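Local coordinates for monovalent Na+/H+ antiporter subunit D (Dietzia sp. DQ12-45-1b, PDB 7D3U), which forms one subunit of the Mrp complex, a multi-subunit membrane antiporter that exchanges sodium ions for protons across the bacterial cell membrane, at residues A[56-68]-A[561-574]. Residues are numbered along the deposited sequence; the frame is centred on the assembly and turned at random.
Sequences GSVVVHQVALWAP and NLYDPTTYIQAVLG
The short C-terminal helix 566-572 packs against one face of the two-stranded antiparallel hairpin formed by strands 59-62 and 73-76, with Val58 and Val60 turned toward it and Val59 and His61 away. Helix and strand run in nearly the same direction, their axes 27° apart and 8.3 Å at closest approach. CG1 of Val58 lies 3.9 Å from CB of Ala571 and also approaches CD1 of the Tyr568 ring, while its CG2 rests on the backbone at Thr567 and Tyr568. CG1 of Val60 lies anti to the backbone N (chi1 166°), which leaves CG2 beside that N, anti to the carbonyl carbon, where it meets CG2 of Val572 at 3.6 Å, the two side chains crossing at about a right angle. That same Val572 methyl also sits over one face of the Tyr568 ring, near its rim. At the helix C-terminus Gln62, its chain bent at chi2, brings NE2 within 3.0 Å of Val572 O in a weak, bent hydrogen bond (130°); CB of Pro68 approaches that carbonyl too. Val75 of the second strand touches Val60, Tyr568 and Val572, continuing the apolar layer. Small aliphatic groups therefore dominate the join, and one weak polar link ties the last helical turn to the hairpin.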
# COMPACT_ATOMS: atom_id res chain seq x y z
N GLY A 56 -25.39 -13.01 -12.21
CA GLY A 56 -24.76 -13.96 -11.33
C GLY A 56 -23.95 -15.04 -12.01
O GLY A 56 -23.38 -15.89 -11.32
N SER A 57 -23.87 -15.03 -13.34
CA SER A 57 -23.08 -16.01 -14.06
C SER A 57 -21.60 -15.84 -13.74
O SER A 57 -21.17 -14.84 -13.17
CB SER A 57 -23.32 -15.89 -15.56
OG SER A 57 -22.36 -16.64 -16.29
N VAL A 58 -20.81 -16.84 -14.13
CA VAL A 58 -19.37 -16.84 -13.92
C VAL A 58 -18.74 -17.33 -15.22
O VAL A 58 -18.93 -18.49 -15.60
CB VAL A 58 -18.95 -17.73 -12.75
CG1 VAL A 58 -17.44 -17.85 -12.69
CG2 VAL A 58 -19.50 -17.19 -11.44
N VAL A 59 -18.00 -16.45 -15.89
CA VAL A 59 -17.32 -16.80 -17.13
C VAL A 59 -15.91 -17.27 -16.79
O VAL A 59 -15.13 -16.52 -16.20
CB VAL A 59 -17.29 -15.61 -18.09
CG1 VAL A 59 -16.36 -15.91 -19.25
CG2 VAL A 59 -18.68 -15.30 -18.59
N VAL A 60 -15.60 -18.51 -17.16
CA VAL A 60 -14.32 -19.13 -16.83
C VAL A 60 -13.66 -19.60 -18.11
O VAL A 60 -14.28 -20.33 -18.89
CB VAL A 60 -14.50 -20.31 -15.85
CG1 VAL A 60 -13.23 -21.14 -15.79
CG2 VAL A 60 -14.86 -19.79 -14.48
N HIS A 61 -12.42 -19.18 -18.32
CA HIS A 61 -11.64 -19.58 -19.49
C HIS A 61 -10.40 -20.32 -19.03
O HIS A 61 -9.55 -19.74 -18.34
CB HIS A 61 -11.26 -18.36 -20.33
CG HIS A 61 -10.38 -18.69 -21.49
ND1 HIS A 61 -9.18 -18.05 -21.72
CD2 HIS A 61 -10.52 -19.60 -22.48
CE1 HIS A 61 -8.62 -18.55 -22.81
NE2 HIS A 61 -9.41 -19.49 -23.29
N GLN A 62 -10.30 -21.59 -19.39
CA GLN A 62 -9.12 -22.39 -19.06
C GLN A 62 -8.01 -22.00 -20.02
O GLN A 62 -8.02 -22.40 -21.19
CB GLN A 62 -9.44 -23.88 -19.14
CG GLN A 62 -10.72 -24.27 -18.44
CD GLN A 62 -10.60 -24.22 -16.93
OE1 GLN A 62 -9.50 -24.21 -16.38
NE2 GLN A 62 -11.74 -24.18 -16.25
N VAL A 63 -7.06 -21.20 -19.53
CA VAL A 63 -5.96 -20.73 -20.37
C VAL A 63 -5.24 -21.92 -20.97
O VAL A 63 -4.90 -22.88 -20.27
CB VAL A 63 -5.01 -19.85 -19.55
CG1 VAL A 63 -3.76 -19.54 -20.35
CG2 VAL A 63 -5.70 -18.56 -19.15
N ALA A 64 -5.03 -21.88 -22.29
CA ALA A 64 -4.45 -22.92 -23.12
C ALA A 64 -5.38 -24.11 -23.32
O ALA A 64 -4.99 -25.08 -23.97
CB ALA A 64 -3.10 -23.44 -22.57
N LEU A 65 -6.60 -24.06 -22.78
CA LEU A 65 -7.64 -25.06 -23.06
C LEU A 65 -7.21 -26.46 -22.62
O LEU A 65 -7.36 -27.44 -23.35
CB LEU A 65 -8.03 -25.05 -24.53
CG LEU A 65 -8.86 -23.85 -24.98
CD1 LEU A 65 -9.19 -23.96 -26.46
CD2 LEU A 65 -10.12 -23.73 -24.15
N TRP A 66 -6.67 -26.55 -21.41
CA TRP A 66 -6.36 -27.84 -20.82
C TRP A 66 -7.52 -28.29 -19.94
O TRP A 66 -8.57 -27.64 -19.86
CB TRP A 66 -5.05 -27.78 -20.03
CG TRP A 66 -3.86 -27.49 -20.88
CD1 TRP A 66 -3.01 -26.43 -20.77
CD2 TRP A 66 -3.37 -28.27 -21.98
NE1 TRP A 66 -2.03 -26.50 -21.73
CE2 TRP A 66 -2.23 -27.62 -22.48
CE3 TRP A 66 -3.79 -29.46 -22.59
CZ2 TRP A 66 -1.50 -28.11 -23.56
CZ3 TRP A 66 -3.07 -29.95 -23.66
CH2 TRP A 66 -1.94 -29.27 -24.13
N ALA A 67 -7.35 -29.43 -19.27
CA ALA A 67 -8.40 -29.95 -18.41
C ALA A 67 -8.64 -28.99 -17.24
O ALA A 67 -7.71 -28.32 -16.77
CB ALA A 67 -8.02 -31.33 -17.88
N PRO A 68 -9.88 -28.88 -16.78
CA PRO A 68 -10.17 -28.01 -15.63
C PRO A 68 -9.43 -28.48 -14.39
O PRO A 68 -9.56 -29.64 -13.97
CB PRO A 68 -11.69 -28.12 -15.47
CG PRO A 68 -12.18 -28.57 -16.80
CD PRO A 68 -11.11 -29.47 -17.34
N ASN A 561 -21.66 -14.09 -5.40
CA ASN A 561 -20.62 -15.00 -5.87
C ASN A 561 -19.63 -15.36 -4.78
O ASN A 561 -18.71 -16.15 -5.03
CB ASN A 561 -19.88 -14.37 -7.05
CG ASN A 561 -20.72 -14.30 -8.30
OD1 ASN A 561 -21.64 -15.10 -8.49
ND2 ASN A 561 -20.43 -13.33 -9.16
N LEU A 562 -19.80 -14.82 -3.57
CA LEU A 562 -18.91 -15.10 -2.45
C LEU A 562 -19.60 -15.87 -1.34
O LEU A 562 -19.05 -16.85 -0.83
CB LEU A 562 -18.32 -13.79 -1.91
CG LEU A 562 -17.51 -12.96 -2.90
CD1 LEU A 562 -16.93 -11.74 -2.23
CD2 LEU A 562 -16.42 -13.80 -3.52
N TYR A 563 -20.80 -15.45 -0.93
CA TYR A 563 -21.53 -16.20 0.09
C TYR A 563 -22.20 -17.44 -0.48
O TYR A 563 -22.89 -18.15 0.26
CB TYR A 563 -22.55 -15.31 0.80
CG TYR A 563 -23.74 -14.84 -0.02
CD1 TYR A 563 -24.76 -15.71 -0.38
CD2 TYR A 563 -23.86 -13.51 -0.40
CE1 TYR A 563 -25.85 -15.27 -1.11
CE2 TYR A 563 -24.94 -13.06 -1.13
CZ TYR A 563 -25.93 -13.95 -1.48
OH TYR A 563 -27.01 -13.51 -2.21
N ASP A 564 -22.02 -17.72 -1.78
CA ASP A 564 -22.57 -18.92 -2.41
C ASP A 564 -21.71 -19.25 -3.61
O ASP A 564 -22.09 -19.03 -4.77
CB ASP A 564 -24.03 -18.70 -2.81
CG ASP A 564 -24.75 -20.00 -3.10
OD1 ASP A 564 -24.36 -20.71 -4.05
OD2 ASP A 564 -25.72 -20.32 -2.37
N PRO A 565 -20.52 -19.81 -3.38
CA PRO A 565 -19.57 -20.01 -4.48
C PRO A 565 -19.83 -21.29 -5.26
O PRO A 565 -18.97 -21.73 -6.02
CB PRO A 565 -18.22 -20.05 -3.76
CG PRO A 565 -18.55 -20.68 -2.46
CD PRO A 565 -19.95 -20.23 -2.09
N THR A 566 -21.01 -21.89 -5.08
CA THR A 566 -21.34 -23.09 -5.83
C THR A 566 -21.36 -22.81 -7.33
O THR A 566 -20.89 -23.63 -8.12
CB THR A 566 -22.68 -23.65 -5.37
OG1 THR A 566 -23.74 -22.86 -5.91
CG2 THR A 566 -22.77 -23.63 -3.85
N THR A 567 -21.88 -21.65 -7.73
CA THR A 567 -21.92 -21.30 -9.14
C THR A 567 -20.55 -20.91 -9.69
O THR A 567 -20.39 -20.86 -10.91
CB THR A 567 -22.89 -20.15 -9.37
OG1 THR A 567 -22.85 -19.76 -10.75
CG2 THR A 567 -22.52 -18.96 -8.50
N TYR A 568 -19.58 -20.62 -8.82
CA TYR A 568 -18.22 -20.33 -9.24
C TYR A 568 -17.38 -21.59 -9.32
O TYR A 568 -16.65 -21.79 -10.30
CB TYR A 568 -17.59 -19.32 -8.26
CG TYR A 568 -16.09 -19.21 -8.31
CD1 TYR A 568 -15.47 -18.32 -9.17
CD2 TYR A 568 -15.28 -19.97 -7.47
CE1 TYR A 568 -14.09 -18.21 -9.21
CE2 TYR A 568 -13.91 -19.86 -7.50
CZ TYR A 568 -13.32 -18.97 -8.37
OH TYR A 568 -11.95 -18.86 -8.41
N ILE A 569 -17.48 -22.46 -8.32
CA ILE A 569 -16.75 -23.72 -8.34
C ILE A 569 -17.30 -24.63 -9.43
O ILE A 569 -16.55 -25.34 -10.10
CB ILE A 569 -16.81 -24.38 -6.95
CG1 ILE A 569 -15.90 -23.62 -5.99
CG2 ILE A 569 -16.41 -25.83 -7.03
CD1 ILE A 569 -16.51 -23.37 -4.64
N GLN A 570 -18.62 -24.62 -9.63
CA GLN A 570 -19.21 -25.42 -10.70
C GLN A 570 -18.84 -24.89 -12.08
O GLN A 570 -18.98 -25.62 -13.07
CB GLN A 570 -20.73 -25.45 -10.55
CG GLN A 570 -21.38 -26.73 -11.04
CD GLN A 570 -21.71 -26.69 -12.52
OE1 GLN A 570 -21.95 -25.62 -13.08
NE2 GLN A 570 -21.73 -27.86 -13.15
N ALA A 571 -18.35 -23.65 -12.17
CA ALA A 571 -17.94 -23.09 -13.44
C ALA A 571 -16.45 -23.27 -13.70
O ALA A 571 -16.04 -23.47 -14.85
CB ALA A 571 -18.29 -21.60 -13.51
N VAL A 572 -15.62 -23.21 -12.65
CA VAL A 572 -14.19 -23.42 -12.85
C VAL A 572 -13.89 -24.90 -13.06
O VAL A 572 -12.94 -25.24 -13.77
CB VAL A 572 -13.40 -22.85 -11.67
CG1 VAL A 572 -11.91 -23.04 -11.88
CG2 VAL A 572 -13.71 -21.38 -11.48
N LEU A 573 -14.68 -25.79 -12.47
CA LEU A 573 -14.45 -27.23 -12.54
C LEU A 573 -15.37 -27.91 -13.54
O LEU A 573 -15.82 -29.04 -13.32
CB LEU A 573 -14.61 -27.85 -11.16
CG LEU A 573 -13.73 -27.28 -10.05
CD1 LEU A 573 -13.98 -28.01 -8.74
CD2 LEU A 573 -12.27 -27.35 -10.43
N GLY A 574 -15.68 -27.25 -14.65
CA GLY A 574 -16.55 -27.82 -15.66
C GLY A 574 -17.18 -26.79 -16.56
O GLY A 574 -16.49 -26.10 -17.32